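Local coordinates for thioredoxin-like protein (Klebsiella pneumoniae subsp. pneumoniae MGH 78578, PDB 3TY1), which is of unknown function but probably binds carbohydrate, with a fold like that of the galactose mutarotases, at residues 193-198 against 340-345; 217-222 against 311-316; 254-259 against 302-307. One frame throughout, in Å; residues are numbered along the deposited sequence.

Contact 1. Residues 193-198 against 340-345. With SO4 (sulfate ion), chain H.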
loop_
_atom_site.group_PDB
_atom_site.type_symbol
_atom_site.label_atom_id
_atom_site.label_comp_id
_atom_site.label_asym_id
_atom_site.label_seq_id
_atom_site.Cartn_x
_atom_site.Cartn_y
_atom_site.Cartn_z
ATOM N N HIS A 193 -15.314 21.743 -14.108
ATOM C CA HIS A 193 -16.563 21.210 -14.609
ATOM C C HIS A 193 -16.480 19.718 -14.488
ATOM O O HIS A 193 -16.229 19.019 -15.455
ATOM C CB HIS A 193 -16.792 21.657 -16.045
ATOM C CG HIS A 193 -16.954 23.133 -16.160
ATOM N ND1 HIS A 193 -18.111 23.781 -15.778
ATOM C CD2 HIS A 193 -16.081 24.101 -16.523
ATOM C CE1 HIS A 193 -17.955 25.082 -15.951
ATOM N NE2 HIS A 193 -16.740 25.300 -16.419
ATOM N N ASP A 194 -16.629 19.234 -13.259
ATOM C CA ASP A 194 -16.553 17.823 -12.977
ATOM C C ASP A 194 -17.929 17.198 -13.185
ATOM O O ASP A 194 -18.960 17.856 -12.955
ATOM C CB ASP A 194 -16.079 17.538 -11.521
ATOM C CG ASP A 194 -14.753 18.181 -11.177
ATOM O OD1 ASP A 194 -13.916 18.458 -12.090
ATOM O OD2 ASP A 194 -14.550 18.440 -9.961
ATOM N N VAL A 195 -17.940 15.926 -13.582
ATOM C CA VAL A 195 -19.168 15.162 -13.739
ATOM C C VAL A 195 -19.015 13.799 -13.039
ATOM O O VAL A 195 -18.210 12.975 -13.447
ATOM C CB VAL A 195 -19.560 14.926 -15.229
ATOM C CG1 VAL A 195 -20.916 14.182 -15.311
ATOM C CG2 VAL A 195 -19.610 16.246 -16.029
ATOM N N LEU A 196 -19.762 13.598 -11.965
ATOM C CA LEU A 196 -19.817 12.321 -11.257
ATOM C C LEU A 196 -20.905 11.502 -11.938
ATOM O O LEU A 196 -22.022 12.026 -12.161
ATOM C CB LEU A 196 -20.205 12.543 -9.801
ATOM C CG LEU A 196 -20.513 11.316 -8.933
ATOM C CD1 LEU A 196 -19.272 10.503 -8.681
ATOM C CD2 LEU A 196 -21.140 11.755 -7.650
ATOM N N THR A 197 -20.598 10.258 -12.278
ATOM C CA THR A 197 -21.585 9.348 -12.851
ATOM C C THR A 197 -21.645 8.043 -12.077
ATOM O O THR A 197 -20.617 7.453 -11.714
ATOM C CB THR A 197 -21.323 9.058 -14.337
ATOM O OG1 THR A 197 -21.307 10.291 -15.049
ATOM C CG2 THR A 197 -22.395 8.180 -14.944
ATOM N N ASN A 198 -22.874 7.602 -11.814
ATOM C CA ASN A 198 -23.102 6.311 -11.181
ATOM C C ASN A 198 -23.264 5.292 -12.300
ATOM O O ASN A 198 -24.291 5.261 -12.973
ATOM C CB ASN A 198 -24.333 6.343 -10.287
ATOM C CG ASN A 198 -24.638 5.005 -9.673
ATOM O OD1 ASN A 198 -23.842 4.081 -9.760
ATOM N ND2 ASN A 198 -25.768 4.905 -9.004
ATOM N N GLY A 340 -27.091 5.057 -13.566
ATOM C CA GLY A 340 -26.798 5.726 -14.827
ATOM C C GLY A 340 -26.839 7.250 -14.782
ATOM O O GLY A 340 -26.559 7.878 -15.780
ATOM N N ALA A 341 -27.173 7.850 -13.643
ATOM C CA ALA A 341 -27.348 9.297 -13.580
ATOM C C ALA A 341 -26.007 9.984 -13.273
ATOM O O ALA A 341 -25.039 9.354 -12.812
ATOM C CB ALA A 341 -28.362 9.653 -12.537
ATOM N N SER A 342 -25.980 11.280 -13.567
ATOM C CA SER A 342 -24.831 12.124 -13.382
ATOM C C SER A 342 -25.147 13.334 -12.505
ATOM O O SER A 342 -26.270 13.792 -12.449
ATOM C CB SER A 342 -24.337 12.592 -14.749
ATOM O OG SER A 342 -23.732 11.522 -15.439
ATOM N N ALA A 343 -24.133 13.819 -11.790
ATOM C CA ALA A 343 -24.202 15.033 -11.006
ATOM C C ALA A 343 -23.050 15.907 -11.495
ATOM O O ALA A 343 -21.909 15.415 -11.591
ATOM C CB ALA A 343 -24.013 14.712 -9.556
ATOM N N GLN A 344 -23.331 17.183 -11.765
ATOM C CA GLN A 344 -22.327 18.142 -12.229
ATOM C C GLN A 344 -21.855 19.040 -11.109
ATOM O O GLN A 344 -22.597 19.330 -10.179
ATOM C CB GLN A 344 -22.893 19.007 -13.379
ATOM C CG GLN A 344 -23.276 18.231 -14.649
ATOM C CD GLN A 344 -24.603 17.466 -14.548
ATOM O OE1 GLN A 344 -25.472 17.810 -13.735
ATOM N NE2 GLN A 344 -24.754 16.411 -15.370
ATOM N N PHE A 345 -20.598 19.479 -11.209
ATOM C CA PHE A 345 -19.969 20.395 -10.259
ATOM C C PHE A 345 -19.197 21.447 -11.076
ATOM O O PHE A 345 -18.160 21.151 -11.675
ATOM C CB PHE A 345 -19.084 19.605 -9.272
ATOM C CG PHE A 345 -19.860 18.517 -8.559
ATOM C CD1 PHE A 345 -20.675 18.820 -7.484
ATOM C CD2 PHE A 345 -19.832 17.206 -9.025
ATOM C CE1 PHE A 345 -21.454 17.832 -6.865
ATOM C CE2 PHE A 345 -20.591 16.200 -8.400
ATOM C CZ PHE A 345 -21.404 16.522 -7.324
HETATM S S SO4 H . -16.300 28.239 -18.310
HETATM O O1 SO4 H . -15.701 29.577 -18.279
HETATM O O2 SO4 H . -17.581 28.231 -19.009
HETATM O O3 SO4 H . -15.393 27.339 -19.014
HETATM O O4 SO4 H . -16.542 27.780 -16.937
#
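The hydroxyls of T197 and S342 meet across the strands in a short bond, T197 OG1 to S342 OG at 2.7 Å, and either oxygen could be the donor. T197 OG1 and S342 OG are each anti to their own carbonyl carbon (chi1 -57° and -72°), a matched pair of torsions that brings the two hydroxyls together. V195 shares this face, its CG1 lying 3.8 Å from S342 CB. The hydrogen-bonded pairs L196 with A343 and D194 with F345 alternate with the non-hydrogen-bonded pairs T197 with S342 and V195 with Q344; A343 N reaches L196 O at 2.8 Å. N198 N continues the pattern to A341 O at 3.0 Å with an N-H...O angle of 170°, beyond the last bridge. On the other face, L196 CB touches the edge of the F345 ring near its plane, 3.9 Å from F345 CE2, and Y206 of strand 204-214 packs against both residues. The carboxylate of D194 also leaves on this face, where R116 forms a salt bridge and Y210 a hydrogen bond with OD2. The antiparallel pairing thus joins strands 189-198 and 342-352 inside the large sheet of the supersandwich, and its chemistry divides by face: a hydroxyl pair beside V195 and Q344 on one, and on the other apolar contacts beside a buried carboxylate whose charge is probably balanced by R116.

Contact 2. Residues 217-222 against 311-316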
loop_
_atom_site.group_PDB
_atom_site.type_symbol
_atom_site.label_atom_id
_atom_site.label_comp_id
_atom_site.label_asym_id
_atom_site.label_seq_id
_atom_site.Cartn_x
_atom_site.Cartn_y
_atom_site.Cartn_z
ATOM N N PRO A 217 0.394 34.572 0.265
ATOM C CA PRO A 217 0.294 35.953 0.749
ATOM C C PRO A 217 -1.106 36.507 0.901
ATOM O O PRO A 217 -1.247 37.685 1.235
ATOM C CB PRO A 217 0.996 36.749 -0.348
ATOM C CG PRO A 217 0.720 35.952 -1.608
ATOM C CD PRO A 217 0.601 34.520 -1.206
ATOM N N ILE A 218 -2.137 35.715 0.611
ATOM C CA ILE A 218 -3.528 36.183 0.778
ATOM C C ILE A 218 -3.900 36.194 2.244
ATOM O O ILE A 218 -4.369 37.200 2.764
ATOM C CB ILE A 218 -4.524 35.343 -0.010
ATOM C CG1 ILE A 218 -4.181 35.383 -1.514
ATOM C CG2 ILE A 218 -5.919 35.877 0.214
ATOM C CD1 ILE A 218 -5.032 34.457 -2.389
ATOM N N LEU A 219 -3.671 35.069 2.916
ATOM C CA LEU A 219 -3.984 34.923 4.334
ATOM C C LEU A 219 -2.905 35.632 5.127
ATOM O O LEU A 219 -1.727 35.527 4.812
ATOM C CB LEU A 219 -4.080 33.448 4.754
ATOM C CG LEU A 219 -4.590 33.169 6.151
ATOM C CD1 LEU A 219 -6.033 33.619 6.315
ATOM C CD2 LEU A 219 -4.461 31.647 6.430
ATOM N N GLU A 220 -3.355 36.401 6.106
ATOM C CA GLU A 220 -2.535 37.183 7.017
ATOM C C GLU A 220 -3.473 37.731 8.091
ATOM O O GLU A 220 -4.697 37.614 7.976
ATOM C CB GLU A 220 -1.856 38.349 6.292
ATOM C CG GLU A 220 -2.831 39.336 5.600
ATOM C CD GLU A 220 -2.143 40.432 4.819
ATOM O OE1 GLU A 220 -0.919 40.368 4.641
ATOM O OE2 GLU A 220 -2.847 41.371 4.379
ATOM N N GLU A 221 -2.889 38.267 9.148
ATOM C CA GLU A 221 -3.632 39.009 10.166
ATOM C C GLU A 221 -4.436 40.118 9.478
ATOM O O GLU A 221 -3.879 40.907 8.712
ATOM C CB GLU A 221 -2.667 39.654 11.167
ATOM C CG GLU A 221 -3.361 40.272 12.354
ATOM C CD GLU A 221 -2.379 40.717 13.420
ATOM O OE1 GLU A 221 -1.598 39.880 13.935
ATOM O OE2 GLU A 221 -2.396 41.901 13.758
ATOM N N GLY A 222 -5.735 40.168 9.751
ATOM C CA GLY A 222 -6.598 41.204 9.194
ATOM C C GLY A 222 -7.157 40.835 7.828
ATOM O O GLY A 222 -7.913 41.604 7.243
ATOM N N TYR A 311 -0.669 27.447 8.418
ATOM C CA TYR A 311 -1.350 28.758 8.445
ATOM C C TYR A 311 -2.122 28.810 7.131
ATOM O O TYR A 311 -1.568 29.099 6.070
ATOM C CB TYR A 311 -0.353 29.900 8.591
ATOM C CG TYR A 311 -1.029 31.261 8.746
ATOM C CD1 TYR A 311 -1.817 31.532 9.860
ATOM C CD2 TYR A 311 -0.925 32.226 7.755
ATOM C CE1 TYR A 311 -2.448 32.779 10.024
ATOM C CE2 TYR A 311 -1.553 33.505 7.898
ATOM C CZ TYR A 311 -2.333 33.760 9.030
ATOM O OH TYR A 311 -2.981 34.959 9.193
ATOM N N VAL A 312 -3.398 28.451 7.205
ATOM C CA VAL A 312 -4.181 28.234 6.024
ATOM C C VAL A 312 -5.675 28.323 6.341
ATOM O O VAL A 312 -6.100 28.101 7.482
ATOM C CB VAL A 312 -3.823 26.806 5.424
ATOM C CG1 VAL A 312 -4.007 25.722 6.466
ATOM C CG2 VAL A 312 -4.579 26.505 4.133
ATOM N N THR A 313 -6.455 28.682 5.329
ATOM C CA THR A 313 -7.894 28.643 5.447
ATOM C C THR A 313 -8.480 27.835 4.313
ATOM O O THR A 313 -8.004 27.865 3.163
ATOM C CB THR A 313 -8.535 30.087 5.486
ATOM O OG1 THR A 313 -9.955 29.987 5.743
ATOM C CG2 THR A 313 -8.313 30.815 4.182
ATOM N N GLY A 314 -9.525 27.096 4.640
ATOM C CA GLY A 314 -10.279 26.327 3.645
ATOM C C GLY A 314 -11.582 26.999 3.390
ATOM O O GLY A 314 -12.295 27.359 4.365
ATOM N N ILE A 315 -11.917 27.197 2.113
ATOM C CA ILE A 315 -13.277 27.648 1.692
ATOM C C ILE A 315 -13.804 26.418 0.998
ATOM O O ILE A 315 -13.304 26.057 -0.063
ATOM C CB ILE A 315 -13.233 28.819 0.728
ATOM C CG1 ILE A 315 -12.550 30.023 1.389
ATOM C CG2 ILE A 315 -14.658 29.191 0.302
ATOM C CD1 ILE A 315 -12.434 31.260 0.453
ATOM N N GLU A 316 -14.746 25.725 1.621
ATOM C CA GLU A 316 -15.082 24.355 1.232
ATOM C C GLU A 316 -16.530 24.130 0.879
ATOM O O GLU A 316 -17.344 23.686 1.727
ATOM C CB GLU A 316 -14.659 23.414 2.375
ATOM C CG GLU A 316 -13.275 23.701 2.971
ATOM C CD GLU A 316 -12.903 22.786 4.091
ATOM O OE1 GLU A 316 -13.665 21.836 4.395
ATOM O OE2 GLU A 316 -11.827 23.038 4.685
#
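L219 lays its CD2 methyl over one face of the Y311 ring, 3.8 Å from the centroid and 14° off the ring normal, which meets the geometry of a CH-pi contact. The branch point sits toward the hydroxyl end of the ring, with L219 CG 3.5 Å from Y311 CE2. A chi1 of -172° sets CG of L219 anti to the backbone N, and chi2 then turns CD2 onto the ring and CD1 to T313. There CD2 also presses on the backbone, 3.4 Å from V312 CA and tighter than usual for two carbons, while L219 CD1 meets T313 CG2 at 4.2 Å. In the supersandwich fold this places the loop between strands 204-214 and 224-229 against the start of strand 311-318, itself paired with 204-214; the touching parts run 113° apart and share no hydrogen bond. Y311 reaches the loop backbone edge-on: E220 CA lies near the ring plane, and Y311 OH is 3.0 Å from E220 C. The nearby amide E221 N is poorly angled for a bond to that hydroxyl, which is instead hydrogen-bonded to Q250 O. T313 OG1 likewise turns to partners beyond the loop, Y249 OH and W301 O, and the carboxylate of E220 is met through OE2 by the backbone N of K280.

Contact 3. Residues 254-259 against 302-307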
loop_
_atom_site.group_PDB
_atom_site.type_symbol
_atom_site.label_atom_id
_atom_site.label_comp_id
_atom_site.label_asym_id
_atom_site.label_seq_id
_atom_site.Cartn_x
_atom_site.Cartn_y
_atom_site.Cartn_z
ATOM N N LYS A 254 0.155 30.438 17.860
ATOM C CA LYS A 254 0.544 29.176 18.506
ATOM C C LYS A 254 -0.647 28.663 19.331
ATOM O O LYS A 254 -1.342 29.460 19.938
ATOM C CB LYS A 254 1.761 29.432 19.412
ATOM C CG LYS A 254 2.290 28.227 20.182
ATOM C CD LYS A 254 3.598 28.596 20.913
ATOM C CE LYS A 254 4.166 27.413 21.695
ATOM N NZ LYS A 254 4.634 26.318 20.779
ATOM N N ASP A 255 -0.869 27.352 19.343
ATOM C CA ASP A 255 -1.938 26.690 20.119
ATOM C C ASP A 255 -3.356 26.953 19.657
ATOM O O ASP A 255 -4.316 26.651 20.381
ATOM C CB ASP A 255 -1.837 27.008 21.632
ATOM C CG ASP A 255 -0.498 26.578 22.225
ATOM O OD1 ASP A 255 -0.022 25.469 21.895
ATOM O OD2 ASP A 255 0.061 27.351 23.020
ATOM N N PHE A 256 -3.507 27.463 18.446
ATOM C CA PHE A 256 -4.828 27.801 17.949
ATOM C C PHE A 256 -5.526 26.552 17.431
ATOM O O PHE A 256 -6.729 26.373 17.633
ATOM C CB PHE A 256 -4.683 28.804 16.819
ATOM C CG PHE A 256 -5.994 29.299 16.286
ATOM C CD1 PHE A 256 -6.644 30.353 16.903
ATOM C CD2 PHE A 256 -6.576 28.700 15.182
ATOM C CE1 PHE A 256 -7.860 30.811 16.434
ATOM C CE2 PHE A 256 -7.789 29.149 14.699
ATOM C CZ PHE A 256 -8.428 30.222 15.317
ATOM N N ASP A 257 -4.745 25.708 16.739
ATOM C CA ASP A 257 -5.239 24.542 16.025
ATOM C C ASP A 257 -6.154 24.978 14.873
ATOM O O ASP A 257 -5.668 25.338 13.814
ATOM C CB ASP A 257 -5.927 23.497 16.932
ATOM C CG ASP A 257 -6.278 22.195 16.154
ATOM O OD1 ASP A 257 -5.453 21.725 15.334
ATOM O OD2 ASP A 257 -7.351 21.631 16.356
ATOM N N GLU A 258 -7.465 24.957 15.080
ATOM C CA GLU A 258 -8.414 25.382 14.059
ATOM C C GLU A 258 -9.761 25.749 14.645
ATOM O O GLU A 258 -10.135 25.297 15.751
ATOM C CB GLU A 258 -8.627 24.262 13.025
ATOM C CG GLU A 258 -9.283 23.004 13.580
ATOM C CD GLU A 258 -9.424 21.892 12.571
ATOM O OE1 GLU A 258 -8.456 21.634 11.818
ATOM O OE2 GLU A 258 -10.490 21.238 12.566
HETATM N N MSE A 259 -10.490 26.571 13.898
HETATM C CA MSE A 259 -11.919 26.803 14.200
HETATM C C MSE A 259 -12.649 26.640 12.870
HETATM O O MSE A 259 -12.221 27.179 11.837
HETATM C CB MSE A 259 -12.162 28.167 14.854
HETATM C CG MSE A 259 -11.636 28.236 16.235
HETATM SE SE MSE A 259 -12.045 29.910 17.082
HETATM C CE MSE A 259 -11.200 29.517 18.798
ATOM N N LYS A 302 -10.724 27.674 9.494
ATOM C CA LYS A 302 -9.788 28.736 9.867
ATOM C C LYS A 302 -8.667 28.060 10.646
ATOM O O LYS A 302 -8.785 27.823 11.834
ATOM C CB LYS A 302 -10.450 29.811 10.718
ATOM C CG LYS A 302 -11.691 30.402 10.056
ATOM C CD LYS A 302 -12.300 31.553 10.902
ATOM C CE LYS A 302 -11.633 32.885 10.651
ATOM N NZ LYS A 302 -12.474 34.029 11.188
ATOM N N ASN A 303 -7.584 27.759 9.954
ATOM C CA ASN A 303 -6.454 27.031 10.547
ATOM C C ASN A 303 -5.304 28.013 10.692
ATOM O O ASN A 303 -4.262 27.866 10.039
ATOM C CB ASN A 303 -6.122 25.802 9.679
ATOM C CG ASN A 303 -5.303 24.744 10.428
ATOM O OD1 ASN A 303 -5.850 23.765 10.892
ATOM N ND2 ASN A 303 -3.996 24.972 10.580
ATOM N N THR A 304 -5.505 29.010 11.562
ATOM C CA THR A 304 -4.539 30.100 11.724
ATOM C C THR A 304 -3.530 29.792 12.835
ATOM O O THR A 304 -3.303 30.597 13.738
ATOM C CB THR A 304 -5.244 31.441 11.907
ATOM O OG1 THR A 304 -6.206 31.312 12.962
ATOM C CG2 THR A 304 -5.935 31.818 10.590
ATOM N N ASP A 305 -2.878 28.629 12.713
ATOM C CA ASP A 305 -1.860 28.197 13.661
ATOM C C ASP A 305 -0.493 28.752 13.154
ATOM O O ASP A 305 -0.454 29.716 12.364
ATOM C CB ASP A 305 -1.897 26.646 13.824
ATOM C CG ASP A 305 -1.344 26.165 15.186
ATOM O OD1 ASP A 305 -0.129 26.113 15.329
ATOM O OD2 ASP A 305 -2.115 25.864 16.121
ATOM N N THR A 306 0.626 28.162 13.576
ATOM C CA THR A 306 1.929 28.686 13.203
ATOM C C THR A 306 2.163 28.363 11.721
ATOM O O THR A 306 1.520 27.458 11.123
ATOM C CB THR A 306 3.104 28.094 14.055
ATOM O OG1 THR A 306 3.416 26.779 13.574
ATOM C CG2 THR A 306 2.806 28.058 15.561
ATOM N N VAL A 307 3.100 29.083 11.104
ATOM C CA VAL A 307 3.382 28.865 9.699
ATOM C C VAL A 307 3.890 27.437 9.448
ATOM O O VAL A 307 3.477 26.786 8.497
ATOM C CB VAL A 307 4.304 29.944 9.083
ATOM C CG1 VAL A 307 4.613 29.587 7.634
ATOM C CG2 VAL A 307 3.633 31.391 9.125
HETATM O O HOH W 1 -3.377 23.352 12.946
#
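The F256 ring carries T304 OG1 over one face, 3.2 Å above the plane and displaced toward the rim, where F256 CE2 is its nearest ring atom; at the edge, near the ring plane, lies K302 O, 3.3 Å from F256 CE2. With CG anti to the backbone N (chi1 -176°), the phenyl group extends across segment 302-307 to these two oxygens. K302 O is also the acceptor for M259 N at 3.0 Å, and K302 N returns the bond to M259 O at 2.8 Å, completing an antiparallel hydrogen-bonded pair with M259, present as selenomethionine. Further along, a side chain takes over from the backbone pairing: D305 OD2 receives D257 N at 2.7 Å (N-H...O angle 158°) through its anti lone pair. The other oxygen, D305 OD1, accepts T306 N within its own segment and Y202 OH of the second subunit, so both ends of the carboxylate are held. Between these sites water 1 donates to D257 O and accepts from N303 ND2, which also bonds G310 O. E258 OE1 and N303 OD1, 3.5 Å apart, are two acceptors that do not bond each other; K171 of the second subunit serves both side chains, forming salt bridges with E258 OE1 and D257 OD1. The contact therefore lies where strand 259-265 begins beside the end of strand 297-304, where T304 centres an inverse gamma turn; strand 311-318 is the latter's other neighbour, and the second subunit meets residues of both segments.

Overall arrangement
Contacts 2 and 3 are neighbours, their centres about 11 Å apart, and they share a sheet: strands 297-304 and 311-318 pair through V312 O and N303 N, 2.9 Å apart, while the Y311 ring packs on T304 and D305. Contact 1 lies across the chain's centre, about 30 Å and 35 Å from their centres, in the large antiparallel sheet, and its loop encloses both along the sequence. Contact 2 is the buried one and joins its segments mainly by apolar and ring contacts, with no hydrogen bond between them. Contacts 1 and 3 are partly buried and rely on backbone bonds, continuous in contact 1 but in contact 3 confined to the M259-K302 pair, beyond which a carboxylate and a water take over near the second subunit.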